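Local coordinates for endo-xylogalacturonan hydrolase A (Aspergillus tubingensis, PDB 4C2L), which hydrolyses the xylose-substituted galacturonan backbone of xylogalacturonan, a component of the hairy regions of pectin, at residues Pro315-Ser329 with Gly346-Val360. Sequence-based numbering, arbitrary orientation.
Sequences PGNAKLTDIVVSSFS and GADGTCGISISGFDV
Val325 and Ile353 meet on the inner face of two neighbouring parallel strands. Ile353 has CG1 anti to its backbone N (chi1 178°), and this carries CD1 along to Val325 CG2, 3.7 Å away. The same CD1 also reaches Ile323 CG2. Val325 CB also packs on Ile355 CG1. Further on, Phe358 CD1 comes within 3.9 Å of Phe328 CB, and Val360 CG2 touches that CB too. The Phe328 ring itself turns away to stack with Phe289 of strand 279-294, while Val325 CG1 covers one of its faces. Phe298 packs on Val325 and Ile353 from strand 296-301.

The other face is more polar. Ser356 OG lies 3.7 Å from Ser326 CB, whereas Ser326 OG bonds to Asn287. The extended Lys319 chain lies alongside Thr350, its CG 4.0 Å from Thr350 OG1.

Backbone hydrogen bonds run the length of the pair, and the one from Val325 N to Ser354 O is nearly straight (172°). A beta bulge between Leu320 and Ile323 shifts the pairing by one residue. Gly352, the centre of an inverse gamma turn, lies against the bulge, its N-H bonded to Leu320 O and its O taking Ile323 N-H. At the start, Gly316 O takes the N-H of Asp348 in the turn 346-349, at 2.9 Å. The matched pairs Ile323/Ile353, Ser326/Ser356 and Phe328/Phe358 form ladders characteristic of the right-handed parallel beta-helix of glycoside hydrolase family 28, here in its fifth PbH1 repeat.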
loop_
_atom_site.group_PDB
_atom_site.type_symbol
_atom_site.label_atom_id
_atom_site.label_comp_id
_atom_site.label_asym_id
_atom_site.label_seq_id
_atom_site.Cartn_x
_atom_site.Cartn_y
_atom_site.Cartn_z
ATOM N N PRO A 315 8.480 5.315 -26.638
ATOM C CA PRO A 315 8.210 3.955 -26.183
ATOM C C PRO A 315 8.686 3.708 -24.752
ATOM O O PRO A 315 9.607 4.374 -24.264
ATOM C CB PRO A 315 8.999 3.083 -27.175
ATOM C CG PRO A 315 9.263 3.976 -28.349
ATOM C CD PRO A 315 9.457 5.330 -27.746
ATOM N N GLY A 316 8.043 2.754 -24.091
ATOM C CA GLY A 316 8.485 2.314 -22.777
ATOM C C GLY A 316 9.744 1.476 -22.917
ATOM O O GLY A 316 9.887 0.715 -23.881
ATOM N N ASN A 317 10.666 1.628 -21.971
ATOM C CA ASN A 317 11.911 0.849 -21.974
ATOM C C ASN A 317 12.224 0.242 -20.613
ATOM O O ASN A 317 13.385 0.016 -20.248
ATOM C CB ASN A 317 13.094 1.658 -22.527
ATOM C CG ASN A 317 13.280 2.995 -21.832
ATOM O OD1 ASN A 317 12.965 3.154 -20.649
ATOM N ND2 ASN A 317 13.779 3.984 -22.583
ATOM N N ALA A 318 11.164 -0.053 -19.862
ATOM C CA ALA A 318 11.338 -0.644 -18.542
ATOM C C ALA A 318 12.083 -1.980 -18.637
ATOM O O ALA A 318 11.887 -2.753 -19.571
ATOM C CB ALA A 318 9.990 -0.826 -17.857
ATOM N N LYS A 319 12.961 -2.223 -17.677
ATOM C CA LYS A 319 13.693 -3.467 -17.613
ATOM C C LYS A 319 13.096 -4.359 -16.541
ATOM O O LYS A 319 13.419 -4.212 -15.365
ATOM C CB LYS A 319 15.174 -3.202 -17.319
ATOM C CG LYS A 319 16.027 -4.446 -17.492
ATOM C CD LYS A 319 17.478 -4.196 -17.103
ATOM C CE LYS A 319 18.272 -5.499 -17.108
ATOM N NZ LYS A 319 19.726 -5.221 -16.874
ATOM N N LEU A 320 12.225 -5.273 -16.965
ATOM C CA LEU A 320 11.598 -6.219 -16.072
ATOM C C LEU A 320 12.288 -7.555 -16.259
ATOM O O LEU A 320 12.352 -8.074 -17.377
ATOM C CB LEU A 320 10.097 -6.344 -16.379
ATOM C CG LEU A 320 9.320 -5.044 -16.687
ATOM C CD1 LEU A 320 7.860 -5.357 -16.981
ATOM C CD2 LEU A 320 9.411 -4.024 -15.564
ATOM N N THR A 321 12.841 -8.093 -15.187
ATOM C CA THR A 321 13.490 -9.400 -15.265
ATOM C C THR A 321 13.109 -10.264 -14.074
ATOM O O THR A 321 12.863 -9.745 -12.969
ATOM C CB THR A 321 15.040 -9.287 -15.345
ATOM O OG1 THR A 321 15.524 -8.557 -14.215
ATOM C CG2 THR A 321 15.482 -8.594 -16.633
ATOM N N ASP A 322 13.059 -11.578 -14.304
ATOM C CA ASP A 322 12.736 -12.547 -13.257
ATOM C C ASP A 322 11.449 -12.166 -12.534
ATOM O O ASP A 322 11.382 -12.143 -11.292
ATOM C CB ASP A 322 13.905 -12.723 -12.281
ATOM C CG ASP A 322 15.077 -13.439 -12.910
ATOM O OD1 ASP A 322 14.869 -14.527 -13.482
ATOM O OD2 ASP A 322 16.205 -12.923 -12.841
ATOM N N ILE A 323 10.428 -11.872 -13.329
ATOM C CA ILE A 323 9.080 -11.638 -12.807
ATOM C C ILE A 323 8.370 -12.983 -12.899
ATOM O O ILE A 323 8.348 -13.609 -13.958
ATOM C CB ILE A 323 8.287 -10.583 -13.604
ATOM C CG1 ILE A 323 9.132 -9.316 -13.865
ATOM C CG2 ILE A 323 6.945 -10.285 -12.909
ATOM C CD1 ILE A 323 9.622 -8.581 -12.631
ATOM N N VAL A 324 7.835 -13.440 -11.777
ATOM C CA VAL A 324 7.176 -14.751 -11.744
ATOM C C VAL A 324 5.742 -14.571 -11.267
ATOM O O VAL A 324 5.496 -13.931 -10.237
ATOM C CB VAL A 324 7.936 -15.729 -10.831
ATOM C CG1 VAL A 324 7.148 -17.038 -10.677
ATOM C CG2 VAL A 324 9.338 -15.982 -11.388
ATOM N N VAL A 325 4.808 -15.134 -12.026
ATOM C CA VAL A 325 3.392 -15.109 -11.674
ATOM C C VAL A 325 3.028 -16.586 -11.604
ATOM O O VAL A 325 3.040 -17.279 -12.633
ATOM C CB VAL A 325 2.571 -14.362 -12.747
ATOM C CG1 VAL A 325 1.063 -14.492 -12.531
ATOM C CG2 VAL A 325 2.967 -12.896 -12.816
ATOM N N SER A 326 2.737 -17.074 -10.404
ATOM C CA SER A 326 2.504 -18.511 -10.214
ATOM C C SER A 326 1.285 -18.802 -9.353
ATOM O O SER A 326 1.045 -18.122 -8.357
ATOM C CB SER A 326 3.743 -19.186 -9.621
ATOM O OG SER A 326 4.194 -18.540 -8.426
ATOM N N SER A 327 0.517 -19.816 -9.757
ATOM C CA SER A 327 -0.626 -20.304 -8.994
ATOM C C SER A 327 -1.657 -19.217 -8.763
ATOM O O SER A 327 -1.889 -18.809 -7.619
ATOM C CB SER A 327 -0.174 -20.901 -7.655
ATOM O OG SER A 327 0.615 -22.056 -7.845
ATOM N N PHE A 328 -2.237 -18.714 -9.848
ATOM C CA PHE A 328 -3.364 -17.803 -9.763
ATOM C C PHE A 328 -4.628 -18.598 -10.069
ATOM O O PHE A 328 -4.682 -19.346 -11.056
ATOM C CB PHE A 328 -3.241 -16.667 -10.775
ATOM C CG PHE A 328 -2.427 -15.488 -10.297
ATOM C CD1 PHE A 328 -1.177 -15.665 -9.700
ATOM C CD2 PHE A 328 -2.906 -14.189 -10.483
ATOM C CE1 PHE A 328 -0.427 -14.569 -9.281
ATOM C CE2 PHE A 328 -2.157 -13.087 -10.073
ATOM C CZ PHE A 328 -0.920 -13.277 -9.467
ATOM N N SER A 329 -5.648 -18.416 -9.246
ATOM C CA SER A 329 -6.929 -19.055 -9.521
ATOM C C SER A 329 -8.085 -18.096 -9.298
ATOM O O SER A 329 -7.900 -16.989 -8.778
ATOM C CB SER A 329 -7.078 -20.317 -8.674
ATOM O OG SER A 329 -7.038 -19.996 -7.292
ATOM N N GLY A 346 6.553 -2.674 -22.645
ATOM C CA GLY A 346 7.036 -1.570 -23.469
ATOM C C GLY A 346 7.785 -2.070 -24.695
ATOM O O GLY A 346 8.387 -3.137 -24.671
ATOM N N ALA A 347 7.729 -1.295 -25.767
ATOM C CA ALA A 347 8.329 -1.703 -27.039
ATOM C C ALA A 347 9.842 -1.818 -26.972
ATOM O O ALA A 347 10.429 -2.649 -27.668
ATOM C CB ALA A 347 7.925 -0.738 -28.145
ATOM N N ASP A 348 10.473 -0.985 -26.149
ATOM C CA ASP A 348 11.929 -0.973 -26.033
ATOM C C ASP A 348 12.440 -1.566 -24.731
ATOM O O ASP A 348 13.604 -1.382 -24.375
ATOM C CB ASP A 348 12.457 0.457 -26.146
ATOM C CG ASP A 348 12.282 1.036 -27.530
ATOM O OD1 ASP A 348 11.748 0.328 -28.415
ATOM O OD2 ASP A 348 12.674 2.204 -27.719
ATOM N N GLY A 349 11.578 -2.277 -24.016
ATOM C CA GLY A 349 11.979 -2.784 -22.720
ATOM C C GLY A 349 12.265 -4.269 -22.712
ATOM O O GLY A 349 12.240 -4.941 -23.758
ATOM N N THR A 350 12.535 -4.775 -21.522
ATOM C CA THR A 350 12.675 -6.200 -21.294
ATOM C C THR A 350 11.450 -6.640 -20.517
ATOM O O THR A 350 11.080 -6.005 -19.528
ATOM C CB THR A 350 13.954 -6.483 -20.490
ATOM O OG1 THR A 350 15.067 -5.849 -21.145
ATOM C CG2 THR A 350 14.226 -7.965 -20.398
ATOM N N CYS A 351 10.837 -7.731 -20.961
ATOM C CA CYS A 351 9.571 -8.196 -20.402
ATOM C C CYS A 351 9.764 -9.602 -19.851
ATOM O O CYS A 351 9.138 -10.559 -20.314
ATOM C CB CYS A 351 8.504 -8.164 -21.499
ATOM S SG CYS A 351 6.806 -8.479 -20.944
ATOM N N GLY A 352 10.635 -9.726 -18.855
ATOM C CA GLY A 352 11.065 -11.024 -18.370
ATOM C C GLY A 352 10.062 -11.605 -17.390
ATOM O O GLY A 352 10.356 -11.746 -16.205
ATOM N N ILE A 353 8.888 -11.953 -17.899
ATOM C CA ILE A 353 7.834 -12.525 -17.059
ATOM C C ILE A 353 7.540 -13.969 -17.443
ATOM O O ILE A 353 7.493 -14.310 -18.629
ATOM C CB ILE A 353 6.560 -11.634 -17.022
ATOM C CG1 ILE A 353 5.448 -12.281 -16.175
ATOM C CG2 ILE A 353 6.086 -11.245 -18.410
ATOM C CD1 ILE A 353 4.281 -11.347 -15.889
ATOM N N SER A 354 7.405 -14.815 -16.430
ATOM C CA SER A 354 7.049 -16.226 -16.603
ATOM C C SER A 354 5.779 -16.531 -15.808
ATOM O O SER A 354 5.733 -16.234 -14.612
ATOM C CB SER A 354 8.201 -17.107 -16.115
ATOM O OG SER A 354 7.916 -18.486 -16.274
ATOM N N ILE A 355 4.789 -17.132 -16.458
ATOM C CA ILE A 355 3.514 -17.421 -15.833
ATOM C C ILE A 355 3.303 -18.926 -15.791
ATOM O O ILE A 355 3.519 -19.615 -16.795
ATOM C CB ILE A 355 2.364 -16.739 -16.590
ATOM C CG1 ILE A 355 2.617 -15.231 -16.678
ATOM C CG2 ILE A 355 1.024 -17.025 -15.909
ATOM C CD1 ILE A 355 1.680 -14.488 -17.601
ATOM N N SER A 356 2.909 -19.437 -14.630
ATOM C CA SER A 356 2.587 -20.868 -14.495
ATOM C C SER A 356 1.387 -21.050 -13.567
ATOM O O SER A 356 1.105 -20.194 -12.725
ATOM C CB SER A 356 3.774 -21.664 -13.971
ATOM O OG SER A 356 4.135 -21.229 -12.674
ATOM N N GLY A 357 0.684 -22.170 -13.715
ATOM C CA GLY A 357 -0.496 -22.432 -12.888
ATOM C C GLY A 357 -1.488 -21.285 -12.925
ATOM O O GLY A 357 -2.052 -20.896 -11.889
ATOM N N PHE A 358 -1.697 -20.727 -14.110
ATOM C CA PHE A 358 -2.596 -19.600 -14.271
ATOM C C PHE A 358 -3.958 -20.151 -14.664
ATOM O O PHE A 358 -4.197 -20.447 -15.833
ATOM C CB PHE A 358 -2.052 -18.668 -15.350
ATOM C CG PHE A 358 -2.740 -17.337 -15.422
ATOM C CD1 PHE A 358 -2.422 -16.323 -14.527
ATOM C CD2 PHE A 358 -3.679 -17.086 -16.414
ATOM C CE1 PHE A 358 -3.045 -15.089 -14.607
ATOM C CE2 PHE A 358 -4.308 -15.853 -16.505
ATOM C CZ PHE A 358 -3.989 -14.851 -15.599
ATOM N N ASP A 359 -4.839 -20.298 -13.680
ATOM C CA ASP A 359 -6.103 -21.013 -13.875
ATOM C C ASP A 359 -7.307 -20.086 -13.784
ATOM O O ASP A 359 -8.417 -20.522 -13.508
ATOM C CB ASP A 359 -6.231 -22.145 -12.853
ATOM C CG ASP A 359 -5.208 -23.258 -13.075
ATOM O OD1 ASP A 359 -4.626 -23.339 -14.181
ATOM O OD2 ASP A 359 -4.981 -24.058 -12.139
ATOM N N VAL A 360 -7.080 -18.810 -14.045
ATOM C CA VAL A 360 -8.115 -17.795 -13.938
ATOM C C VAL A 360 -9.001 -17.733 -15.178
ATOM O O VAL A 360 -8.515 -17.765 -16.313
ATOM C CB VAL A 360 -7.484 -16.414 -13.637
ATOM C CG1 VAL A 360 -8.564 -15.369 -13.409
ATOM C CG2 VAL A 360 -6.602 -16.515 -12.405
HETATM O O HOH W 1 6.162 1.156 -25.753
HETATM O O HOH W 2 14.405 3.328 -25.467
HETATM O O HOH W 3 2.347 -22.525 -10.663
HETATM O O HOH W 4 -0.276 -17.824 -12.533
#